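Local atomic coordinates of oxysterol-binding protein homolog 3 (Saccharomyces cerevisiae, PDB entry 4IC4), a protein that carries sterols and phospholipids in a hydrophobic pocket and transfers them between membranes through the cytosol, in directional transport coupled to phosphoinositides. Residues 100-110 and 281-289. Residues are numbered along the deposited sequence; the frame is centred on the assembly and turned at random.
Sequences AFAISFLSIYR and TIWEVGDLV
S104 lays its CB over one face of the W283 indole, a CH-pi contact 4.0 Å from the centroid of the five-membered ring, where helix 94-104 and the residues up to R110 pack on strand 281-284 and the loop that follows it in the beta-barrel OSBP-related domain. The strand is joined to its neighbour 272-275 through a classic beta bulge, in which I282 and W283 both face L273. With its CG anti to the backbone N (chi1 162°), W283 turns its indole against the helix, and CB of S107 meets the ring edge near CZ2. Both serine hydroxyls turn back to their own helix, OG of S107 reaching O of S104 at 2.6 Å. CB of A100 packs on CG2 of I282 at 3.8 Å and also approaches W283 CB.

Beyond the strand, the R110 side chain, extended from CG to NE, slots its guanidinium between two aliphatic groups, with V285 CB over the centre of one face and L288 CD2 3.4 Å above the other. R110 NH2 donates to a water 2.9 Å away, which also lies 3.0 Å from D287 O and may link the two. R110 NH1 bonds S107 O at 2.9 Å. A leucine in its place would probably leave the water and S107 O without the guanidinium donors and open a gap between V285 and L288. R110 NH1 approaches S107 O from above the carbonyl plane, on the face opposite R110 N.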
ATOM      1  N   ALA A 100      -8.988  -8.233  10.740  1.00 10.94           N
ATOM      2  CA  ALA A 100      -9.554  -6.912  10.483  1.00 10.11           C
ATOM      3  C   ALA A 100      -8.486  -6.056   9.806  1.00  9.52           C
ATOM      4  O   ALA A 100      -8.761  -5.334   8.845  1.00  9.99           O
ATOM      5  CB  ALA A 100      -9.995  -6.262  11.798  1.00 10.97           C
ATOM      6  N   PHE A 101      -7.263  -6.138  10.317  1.00  9.72           N
ATOM      7  CA  PHE A 101      -6.160  -5.374   9.746  1.00  9.73           C
ATOM      8  C   PHE A 101      -5.923  -5.770   8.292  1.00  8.88           C
ATOM      9  O   PHE A 101      -5.761  -4.913   7.428  1.00 10.42           O
ATOM     10  CB  PHE A 101      -4.877  -5.605  10.548  1.00  8.72           C
ATOM     11  CG  PHE A 101      -3.670  -4.923   9.963  1.00  8.10           C
ATOM     12  CD1 PHE A 101      -3.484  -3.552  10.122  1.00  8.74           C
ATOM     13  CD2 PHE A 101      -2.741  -5.645   9.223  1.00  9.32           C
ATOM     14  CE1 PHE A 101      -2.386  -2.909   9.548  1.00  8.54           C
ATOM     15  CE2 PHE A 101      -1.637  -5.009   8.643  1.00  9.86           C
ATOM     16  CZ  PHE A 101      -1.461  -3.637   8.808  1.00 10.04           C
ATOM     17  N   ALA A 102      -5.917  -7.074   8.026  1.00  9.90           N
ATOM     18  CA  ALA A 102      -5.679  -7.585   6.680  1.00  9.17           C
ATOM     19  C   ALA A 102      -6.685  -7.095   5.645  1.00  9.47           C
ATOM     20  O   ALA A 102      -6.340  -6.883   4.483  1.00  9.88           O
ATOM     21  CB  ALA A 102      -5.662  -9.109   6.702  1.00 10.45           C
ATOM     22  N   ILE A 103      -7.931  -6.921   6.069  1.00  9.97           N
ATOM     23  CA  ILE A 103      -8.993  -6.467   5.182  1.00 11.03           C
ATOM     24  C   ILE A 103      -9.083  -4.942   5.087  1.00  9.85           C
ATOM     25  O   ILE A 103      -9.477  -4.399   4.052  1.00 11.25           O
ATOM     26  CB  ILE A 103     -10.363  -6.996   5.673  1.00 14.92           C
ATOM     27  CG1 ILE A 103     -10.382  -8.525   5.611  1.00 15.40           C
ATOM     28  CG2 ILE A 103     -11.491  -6.407   4.836  1.00 17.62           C
ATOM     29  CD1 ILE A 103     -11.589  -9.151   6.291  1.00 21.38           C
ATOM     30  N   SER A 104      -8.697  -4.257   6.160  1.00 10.80           N
ATOM     31  CA  SER A 104      -8.816  -2.804   6.227  1.00 10.50           C
ATOM     32  C   SER A 104      -8.261  -1.978   5.080  1.00  9.62           C
ATOM     33  O   SER A 104      -8.846  -0.953   4.729  1.00 10.55           O
ATOM     34  CB  SER A 104      -8.229  -2.282   7.544  1.00  9.67           C
ATOM     35  OG  SER A 104      -6.827  -2.462   7.602  1.00 10.30           O
ATOM     36  N   PHE A 105      -7.153  -2.405   4.487  1.00 10.51           N
ATOM     37  CA  PHE A 105      -6.560  -1.625   3.409  1.00 10.33           C
ATOM     38  C   PHE A 105      -7.509  -1.415   2.228  1.00 10.25           C
ATOM     39  O   PHE A 105      -7.384  -0.429   1.499  1.00 10.08           O
ATOM     40  CB  PHE A 105      -5.263  -2.274   2.915  1.00 11.78           C
ATOM     41  CG  PHE A 105      -5.478  -3.360   1.913  1.00 11.33           C
ATOM     42  CD1 PHE A 105      -5.927  -4.613   2.308  1.00 11.25           C
ATOM     43  CD2 PHE A 105      -5.271  -3.117   0.556  1.00 10.53           C
ATOM     44  CE1 PHE A 105      -6.169  -5.611   1.369  1.00 12.94           C
ATOM     45  CE2 PHE A 105      -5.511  -4.110  -0.394  1.00 13.33           C
ATOM     46  CZ  PHE A 105      -5.961  -5.361   0.014  1.00 12.42           C
ATOM     47  N   LEU A 106      -8.451  -2.334   2.033  1.00  9.59           N
ATOM     48  CA  LEU A 106      -9.395  -2.217   0.923  1.00  9.75           C
ATOM     49  C   LEU A 106     -10.231  -0.947   1.002  1.00 10.28           C
ATOM     50  O   LEU A 106     -10.664  -0.417  -0.020  1.00  9.63           O
ATOM     51  CB  LEU A 106     -10.338  -3.421   0.895  1.00 10.64           C
ATOM     52  CG  LEU A 106      -9.725  -4.767   0.527  1.00  9.89           C
ATOM     53  CD1 LEU A 106     -10.732  -5.872   0.826  1.00 12.21           C
ATOM     54  CD2 LEU A 106      -9.336  -4.771  -0.945  1.00 12.58           C
ATOM     55  N   SER A 107     -10.439  -0.456   2.220  1.00  8.24           N
ATOM     56  CA  SER A 107     -11.256   0.729   2.450  1.00  8.29           C
ATOM     57  C   SER A 107     -10.817   2.003   1.737  1.00  8.13           C
ATOM     58  O   SER A 107     -11.610   2.938   1.610  1.00  9.63           O
ATOM     59  CB  SER A 107     -11.366   1.009   3.957  1.00  8.46           C
ATOM     60  OG  SER A 107     -10.106   1.349   4.516  1.00 10.07           O
ATOM     61  N   ILE A 108      -9.569   2.066   1.280  1.00  8.52           N
ATOM     62  CA  ILE A 108      -9.128   3.281   0.598  1.00  8.60           C
ATOM     63  C   ILE A 108      -9.834   3.455  -0.742  1.00  9.83           C
ATOM     64  O   ILE A 108      -9.781   4.525  -1.342  1.00 11.14           O
ATOM     65  CB  ILE A 108      -7.588   3.315   0.364  1.00  9.34           C
ATOM     66  CG1 ILE A 108      -7.151   2.180  -0.564  1.00  9.36           C
ATOM     67  CG2 ILE A 108      -6.863   3.255   1.704  1.00 10.11           C
ATOM     68  CD1 ILE A 108      -5.689   2.271  -0.984  1.00 11.49           C
ATOM     69  N   TYR A 109     -10.510   2.405  -1.198  1.00  9.02           N
ATOM     70  CA  TYR A 109     -11.219   2.458  -2.469  1.00 10.53           C
ATOM     71  C   TYR A 109     -12.720   2.651  -2.285  1.00 10.63           C
ATOM     72  O   TYR A 109     -13.484   2.491  -3.236  1.00 11.98           O
ATOM     73  CB  TYR A 109     -10.958   1.176  -3.261  1.00 11.01           C
ATOM     74  CG  TYR A 109      -9.498   0.966  -3.576  1.00 12.08           C
ATOM     75  CD1 TYR A 109      -8.813   1.859  -4.393  1.00 11.72           C
ATOM     76  CD2 TYR A 109      -8.789  -0.105  -3.024  1.00 13.62           C
ATOM     77  CE1 TYR A 109      -7.457   1.704  -4.659  1.00 12.34           C
ATOM     78  CE2 TYR A 109      -7.425  -0.272  -3.283  1.00 12.78           C
ATOM     79  CZ  TYR A 109      -6.768   0.642  -4.101  1.00 12.57           C
ATOM     80  OH  TYR A 109      -5.423   0.518  -4.358  1.00 14.00           O
ATOM     81  N   ARG A 110     -13.145   3.007  -1.075  1.00 10.54           N
ATOM     82  CA  ARG A 110     -14.573   3.196  -0.839  1.00 10.84           C
ATOM     83  C   ARG A 110     -15.137   4.321  -1.694  1.00 11.77           C
ATOM     84  O   ARG A 110     -16.263   4.220  -2.187  1.00 12.44           O
ATOM     85  CB  ARG A 110     -14.870   3.413   0.653  1.00 11.30           C
ATOM     86  CG  ARG A 110     -14.206   4.592   1.352  1.00 11.01           C
ATOM     87  CD  ARG A 110     -14.513   4.439   2.841  1.00 10.34           C
ATOM     88  NE  ARG A 110     -14.055   5.503   3.733  1.00 10.63           N
ATOM     89  CZ  ARG A 110     -12.800   5.667   4.143  1.00  9.88           C
ATOM     90  NH1 ARG A 110     -11.842   4.850   3.728  1.00  9.13           N
ATOM     91  NH2 ARG A 110     -12.516   6.613   5.030  1.00 10.85           N
ATOM     92  N   THR A 281     -18.111  -4.021  17.574  1.00 20.87           N
ATOM     93  CA  THR A 281     -17.372  -3.446  16.454  1.00 19.34           C
ATOM     94  C   THR A 281     -15.876  -3.688  16.641  1.00 18.81           C
ATOM     95  O   THR A 281     -15.320  -3.398  17.700  1.00 19.36           O
ATOM     96  CB  THR A 281     -17.627  -1.933  16.347  1.00 20.47           C
ATOM     97  OG1 THR A 281     -19.037  -1.695  16.262  1.00 22.14           O
ATOM     98  CG2 THR A 281     -16.948  -1.365  15.108  1.00 20.52           C
ATOM     99  N   ILE A 282     -15.235  -4.222  15.606  1.00 16.54           N
ATOM    100  CA  ILE A 282     -13.807  -4.522  15.641  1.00 15.15           C
ATOM    101  C   ILE A 282     -12.999  -3.448  14.921  1.00 13.41           C
ATOM    102  O   ILE A 282     -11.893  -3.106  15.335  1.00 14.79           O
ATOM    103  CB  ILE A 282     -13.514  -5.880  14.954  1.00 15.48           C
ATOM    104  CG1 ILE A 282     -14.308  -6.999  15.632  1.00 18.32           C
ATOM    105  CG2 ILE A 282     -12.019  -6.168  14.983  1.00 16.44           C
ATOM    106  CD1 ILE A 282     -13.946  -7.231  17.078  1.00 19.09           C
ATOM    107  N   TRP A 283     -13.570  -2.913  13.848  1.00 11.96           N
ATOM    108  CA  TRP A 283     -12.898  -1.903  13.034  1.00 11.59           C
ATOM    109  C   TRP A 283     -13.914  -1.042  12.296  1.00 11.77           C
ATOM    110  O   TRP A 283     -14.996  -1.508  11.939  1.00 11.83           O
ATOM    111  CB  TRP A 283     -11.986  -2.601  12.013  1.00 11.48           C
ATOM    112  CG  TRP A 283     -11.560  -1.740  10.849  1.00 10.36           C
ATOM    113  CD1 TRP A 283     -10.552  -0.816  10.832  1.00 10.82           C
ATOM    114  CD2 TRP A 283     -12.152  -1.709   9.542  1.00 10.43           C
ATOM    115  NE1 TRP A 283     -10.480  -0.215   9.600  1.00  9.36           N
ATOM    116  CE2 TRP A 283     -11.450  -0.741   8.788  1.00 10.60           C
ATOM    117  CE3 TRP A 283     -13.207  -2.404   8.935  1.00 11.55           C
ATOM    118  CZ2 TRP A 283     -11.769  -0.451   7.457  1.00 11.64           C
ATOM    119  CZ3 TRP A 283     -13.526  -2.116   7.612  1.00 11.10           C
ATOM    120  CH2 TRP A 283     -12.807  -1.147   6.886  1.00 11.62           C
ATOM    121  N   GLU A 284     -13.546   0.216  12.065  1.00 11.79           N
ATOM    122  CA  GLU A 284     -14.387   1.166  11.346  1.00 13.59           C
ATOM    123  C   GLU A 284     -13.467   2.072  10.534  1.00 11.88           C
ATOM    124  O   GLU A 284     -12.351   2.360  10.958  1.00 11.75           O
ATOM    125  CB  GLU A 284     -15.197   2.024  12.325  1.00 15.76           C
ATOM    126  CG  GLU A 284     -16.143   1.255  13.222  1.00 22.34           C
ATOM    127  CD  GLU A 284     -16.762   2.141  14.285  1.00 23.25           C
ATOM    128  OE1 GLU A 284     -16.002   2.683  15.114  1.00 25.49           O
ATOM    129  OE2 GLU A 284     -18.003   2.296  14.290  1.00 27.88           O
ATOM    130  N   VAL A 285     -13.934   2.516   9.374  1.00 12.64           N
ATOM    131  CA  VAL A 285     -13.121   3.392   8.538  1.00 12.75           C
ATOM    132  C   VAL A 285     -12.916   4.744   9.206  1.00 12.92           C
ATOM    133  O   VAL A 285     -13.692   5.151  10.075  1.00 13.63           O
ATOM    134  CB  VAL A 285     -13.765   3.628   7.147  1.00 13.69           C
ATOM    135  CG1 VAL A 285     -13.891   2.307   6.398  1.00 12.68           C
ATOM    136  CG2 VAL A 285     -15.126   4.292   7.298  1.00 12.44           C
ATOM    137  N   GLY A 286     -11.850   5.424   8.802  1.00 11.40           N
ATOM    138  CA  GLY A 286     -11.555   6.736   9.337  1.00 11.31           C
ATOM    139  C   GLY A 286     -12.172   7.787   8.434  1.00 11.10           C
ATOM    140  O   GLY A 286     -13.223   7.564   7.831  1.00 12.20           O
ATOM    141  N   ASP A 287     -11.507   8.927   8.318  1.00 10.82           N
ATOM    142  CA  ASP A 287     -12.021  10.008   7.491  1.00 10.93           C
ATOM    143  C   ASP A 287     -11.322  10.164   6.150  1.00 10.80           C
ATOM    144  O   ASP A 287     -10.165   9.777   5.976  1.00 11.13           O
ATOM    145  CB  ASP A 287     -11.916  11.340   8.237  1.00 15.21           C
ATOM    146  CG  ASP A 287     -12.645  11.327   9.567  1.00 18.17           C
ATOM    147  OD1 ASP A 287     -13.795  10.852   9.611  1.00 20.82           O
ATOM    148  OD2 ASP A 287     -12.067  11.802  10.565  1.00 25.78           O
ATOM    149  N   LEU A 288     -12.056  10.735   5.204  1.00  9.90           N
ATOM    150  CA  LEU A 288     -11.528  11.038   3.886  1.00  9.68           C
ATOM    151  C   LEU A 288     -11.283  12.538   3.944  1.00 10.18           C
ATOM    152  O   LEU A 288     -11.766  13.214   4.856  1.00 11.56           O
ATOM    153  CB  LEU A 288     -12.564  10.743   2.798  1.00 10.60           C
ATOM    154  CG  LEU A 288     -12.969   9.284   2.587  1.00 10.60           C
ATOM    155  CD1 LEU A 288     -13.977   9.196   1.452  1.00 12.71           C
ATOM    156  CD2 LEU A 288     -11.735   8.448   2.269  1.00 11.60           C
ATOM    157  N   VAL A 289     -10.517  13.064   2.998  1.00  9.96           N
ATOM    158  CA  VAL A 289     -10.289  14.504   2.969  1.00 10.55           C
ATOM    159  C   VAL A 289     -11.616  15.160   2.600  1.00 11.24           C
ATOM    160  O   VAL A 289     -12.540  14.493   2.129  1.00 11.63           O
ATOM    161  CB  VAL A 289      -9.246  14.904   1.904  1.00 10.90           C
ATOM    162  CG1 VAL A 289      -7.883  14.355   2.284  1.00 13.63           C
ATOM    163  CG2 VAL A 289      -9.669  14.381   0.528  1.00 11.17           C
TER
HETATM  164  O   HOH W   1      -9.952   6.809   6.354  1.00 11.22           O